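Local atomic coordinates of mucus binding protein (Lactobacillus reuteri, PDB entry 3I57), a protein that probably helps the bacterium, to whose cell wall it is attached, adhere to mucus, the part here being a type 2 repeat that also binds immunoglobulins. Residues Val100-Ala105 against Leu148-Ile153. Numbering follows the deposited sequence.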
ATOM      1  N   VAL A 100      19.933 -25.066  -1.035  1.00  7.56           N
ATOM      2  CA  VAL A 100      20.819 -26.032  -0.406  1.00  7.65           C
ATOM      3  C   VAL A 100      21.890 -26.477  -1.385  1.00  8.35           C
ATOM      4  O   VAL A 100      21.590 -26.985  -2.477  1.00  9.05           O
ATOM      5  CB  VAL A 100      20.063 -27.259   0.075  1.00  8.50           C
ATOM      6  CG1 VAL A 100      21.048 -28.251   0.771  1.00  8.62           C
ATOM      7  CG2 VAL A 100      18.893 -26.848   0.998  1.00  6.76           C
ATOM      8  N   HIS A 101      23.133 -26.242  -0.993  1.00  8.23           N
ATOM      9  CA  HIS A 101      24.293 -26.689  -1.730  1.00  8.08           C
ATOM     10  C   HIS A 101      24.722 -28.063  -1.223  1.00  8.72           C
ATOM     11  O   HIS A 101      24.488 -28.421  -0.057  1.00  7.80           O
ATOM     12  CB  HIS A 101      25.468 -25.710  -1.530  1.00  8.15           C
ATOM     13  CG  HIS A 101      25.181 -24.304  -1.943  1.00  7.54           C
ATOM     14  ND1 HIS A 101      24.731 -23.969  -3.204  1.00  9.60           N
ATOM     15  CD2 HIS A 101      25.331 -23.135  -1.273  1.00 10.94           C
ATOM     16  CE1 HIS A 101      24.614 -22.653  -3.291  1.00 11.82           C
ATOM     17  NE2 HIS A 101      24.951 -22.127  -2.124  1.00 13.07           N
ATOM     18  N   TYR A 102      25.403 -28.815  -2.095  1.00  8.74           N
ATOM     19  CA  TYR A 102      25.879 -30.168  -1.744  1.00  9.57           C
ATOM     20  C   TYR A 102      27.341 -30.256  -2.121  1.00  9.85           C
ATOM     21  O   TYR A 102      27.695 -30.105  -3.297  1.00 11.04           O
ATOM     22  CB  TYR A 102      25.073 -31.278  -2.445  1.00  9.03           C
ATOM     23  CG  TYR A 102      23.601 -31.225  -2.128  1.00  9.17           C
ATOM     24  CD1 TYR A 102      23.116 -31.591  -0.866  1.00  8.47           C
ATOM     25  CD2 TYR A 102      22.698 -30.739  -3.076  1.00  9.99           C
ATOM     26  CE1 TYR A 102      21.761 -31.499  -0.567  1.00  7.34           C
ATOM     27  CE2 TYR A 102      21.361 -30.633  -2.797  1.00  9.63           C
ATOM     28  CZ  TYR A 102      20.884 -31.018  -1.558  1.00 10.73           C
ATOM     29  OH  TYR A 102      19.529 -30.880  -1.320  1.00 10.29           O
ATOM     30  N   LYS A 103      28.183 -30.468  -1.116  1.00 10.40           N
ATOM     31  CA  LYS A 103      29.636 -30.370  -1.283  1.00 11.95           C
ATOM     32  C   LYS A 103      30.384 -31.473  -0.563  1.00 13.50           C
ATOM     33  O   LYS A 103      29.883 -32.059   0.390  1.00 12.63           O
ATOM     34  CB  LYS A 103      30.139 -29.019  -0.755  1.00 12.45           C
ATOM     35  CG  LYS A 103      29.556 -27.780  -1.488  1.00 11.86           C
ATOM     36  CD  LYS A 103      30.034 -26.454  -0.875  1.00 15.93           C
ATOM     37  CE  LYS A 103      29.513 -25.230  -1.647  1.00 17.63           C
ATOM     38  NZ  LYS A 103      30.207 -23.957  -1.217  1.00 15.24           N
ATOM     39  N   TYR A 104      31.615 -31.741  -1.000  1.00 14.86           N
ATOM     40  CA  TYR A 104      32.486 -32.607  -0.236  1.00 17.74           C
ATOM     41  C   TYR A 104      33.219 -31.702   0.765  1.00 19.22           C
ATOM     42  O   TYR A 104      32.998 -30.503   0.755  1.00 20.97           O
ATOM     43  CB  TYR A 104      33.428 -33.366  -1.188  1.00 17.12           C
ATOM     44  CG  TYR A 104      32.715 -34.326  -2.113  1.00 16.92           C
ATOM     45  CD1 TYR A 104      32.238 -35.530  -1.644  1.00 17.06           C
ATOM     46  CD2 TYR A 104      32.527 -34.030  -3.475  1.00 16.89           C
ATOM     47  CE1 TYR A 104      31.595 -36.408  -2.465  1.00 17.28           C
ATOM     48  CE2 TYR A 104      31.881 -34.910  -4.311  1.00 16.26           C
ATOM     49  CZ  TYR A 104      31.429 -36.111  -3.802  1.00 17.84           C
ATOM     50  OH  TYR A 104      30.767 -37.012  -4.595  1.00 17.81           O
ATOM     51  N   ALA A 105      34.081 -32.242   1.629  1.00 22.07           N
ATOM     52  CA  ALA A 105      34.740 -31.416   2.664  1.00 23.55           C
ATOM     53  C   ALA A 105      35.610 -30.253   2.169  1.00 24.35           C
ATOM     54  O   ALA A 105      35.791 -29.273   2.881  1.00 24.97           O
ATOM     55  CB  ALA A 105      35.523 -32.275   3.628  1.00 23.90           C
ATOM     56  N   LEU A 148      13.661 -31.008   1.765  1.00 12.04           N
ATOM     57  CA  LEU A 148      14.566 -31.330   0.664  1.00 11.33           C
ATOM     58  C   LEU A 148      15.446 -32.511   1.039  1.00 10.32           C
ATOM     59  O   LEU A 148      16.178 -32.462   2.012  1.00  9.98           O
ATOM     60  CB  LEU A 148      15.437 -30.120   0.330  1.00 11.29           C
ATOM     61  CG  LEU A 148      14.654 -28.869  -0.054  1.00 12.27           C
ATOM     62  CD1 LEU A 148      15.589 -27.742  -0.479  1.00 12.83           C
ATOM     63  CD2 LEU A 148      13.640 -29.185  -1.173  1.00 10.67           C
ATOM     64  N   THR A 149      15.333 -33.591   0.273  1.00 11.04           N
ATOM     65  CA  THR A 149      16.083 -34.794   0.585  1.00 11.22           C
ATOM     66  C   THR A 149      17.423 -34.716  -0.109  1.00 10.21           C
ATOM     67  O   THR A 149      17.502 -34.514  -1.327  1.00  9.96           O
ATOM     68  CB  THR A 149      15.358 -36.048   0.111  1.00 11.61           C
ATOM     69  OG1 THR A 149      14.057 -36.099   0.718  1.00 13.16           O
ATOM     70  CG2 THR A 149      16.151 -37.311   0.514  1.00 11.36           C
ATOM     71  N   SER A 150      18.476 -34.844   0.674  1.00 11.05           N
ATOM     72  CA  SER A 150      19.809 -34.831   0.102  1.00 11.62           C
ATOM     73  C   SER A 150      19.982 -36.098  -0.753  1.00 12.44           C
ATOM     74  O   SER A 150      19.526 -37.187  -0.372  1.00 12.44           O
ATOM     75  CB  SER A 150      20.865 -34.761   1.211  1.00 11.43           C
ATOM     76  OG  SER A 150      20.680 -33.584   2.009  1.00 11.01           O
ATOM     77  N   PRO A 151      20.613 -35.950  -1.917  1.00 12.76           N
ATOM     78  CA  PRO A 151      20.802 -37.111  -2.787  1.00 13.69           C
ATOM     79  C   PRO A 151      21.698 -38.168  -2.178  1.00 14.49           C
ATOM     80  O   PRO A 151      22.568 -37.869  -1.359  1.00 15.19           O
ATOM     81  CB  PRO A 151      21.485 -36.527  -4.036  1.00 13.49           C
ATOM     82  CG  PRO A 151      21.966 -35.137  -3.645  1.00 13.78           C
ATOM     83  CD  PRO A 151      21.007 -34.684  -2.564  1.00 12.80           C
ATOM     84  N   THR A 152      21.501 -39.401  -2.621  1.00 16.13           N
ATOM     85  CA  THR A 152      22.360 -40.508  -2.210  1.00 17.73           C
ATOM     86  C   THR A 152      23.532 -40.611  -3.164  1.00 17.94           C
ATOM     87  O   THR A 152      23.351 -40.687  -4.373  1.00 18.78           O
ATOM     88  CB  THR A 152      21.569 -41.809  -2.212  1.00 17.58           C
ATOM     89  OG1 THR A 152      20.540 -41.704  -1.227  1.00 19.27           O
ATOM     90  CG2 THR A 152      22.485 -43.023  -1.914  1.00 17.87           C
ATOM     91  N   ILE A 153      24.732 -40.565  -2.612  1.00 18.98           N
ATOM     92  CA  ILE A 153      25.947 -40.653  -3.400  1.00 19.92           C
ATOM     93  C   ILE A 153      26.733 -41.859  -2.880  1.00 20.76           C
ATOM     94  O   ILE A 153      27.154 -41.885  -1.723  1.00 20.74           O
ATOM     95  CB  ILE A 153      26.761 -39.342  -3.292  1.00 20.21           C
ATOM     96  CG1 ILE A 153      25.872 -38.144  -3.637  1.00 19.41           C
ATOM     97  CG2 ILE A 153      27.996 -39.359  -4.217  1.00 19.96           C
ATOM     98  CD1 ILE A 153      26.594 -36.812  -3.691  1.00 16.18           C
TER
HETATM   99  O   HOH W   1      18.872 -31.665   1.307  1.00 11.58           O
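Pro151 lies over one face of the Tyr102 ring, its CD 3.8 Å from the ring centroid and 13° off the normal, a CH-pi contact. Proline suits the place because its CD, bonded to the ring nitrogen, is a polarised CH group that can point into the pi face. Ser150 meets the edge, with OG 3.5 Å from CE1 of Tyr102. A water in the ring plane is hydrogen-bonded to Tyr102 OH (2.8 Å) and donates to Leu148 O (2.9 Å) and Ser150 OG (2.7 Å); the small serine hydroxyl accepts from it while donating to the Glu160 backbone carbonyl. A leucine in place of Tyr102 would probably leave the water without one of its partners and Pro151 without an aromatic face. Two residues earlier, Val100 has CG1 anti to the backbone N (chi1 -179°), which turns CG2 onto Leu148 CD1 at 3.7 Å, branched apolar chains filling a buried spot. Long Tyr104 and beta-branched Ile153 come from opposite directions, OH meeting CG2 at 3.7 Å. Such water-bridged packing joins strand 93-104 of the large mixed sheet to 148-149, an outer strand of a separate three-stranded antiparallel sheet, and the loop after it, within the Muc B2-like part of this beta-grasp repeat.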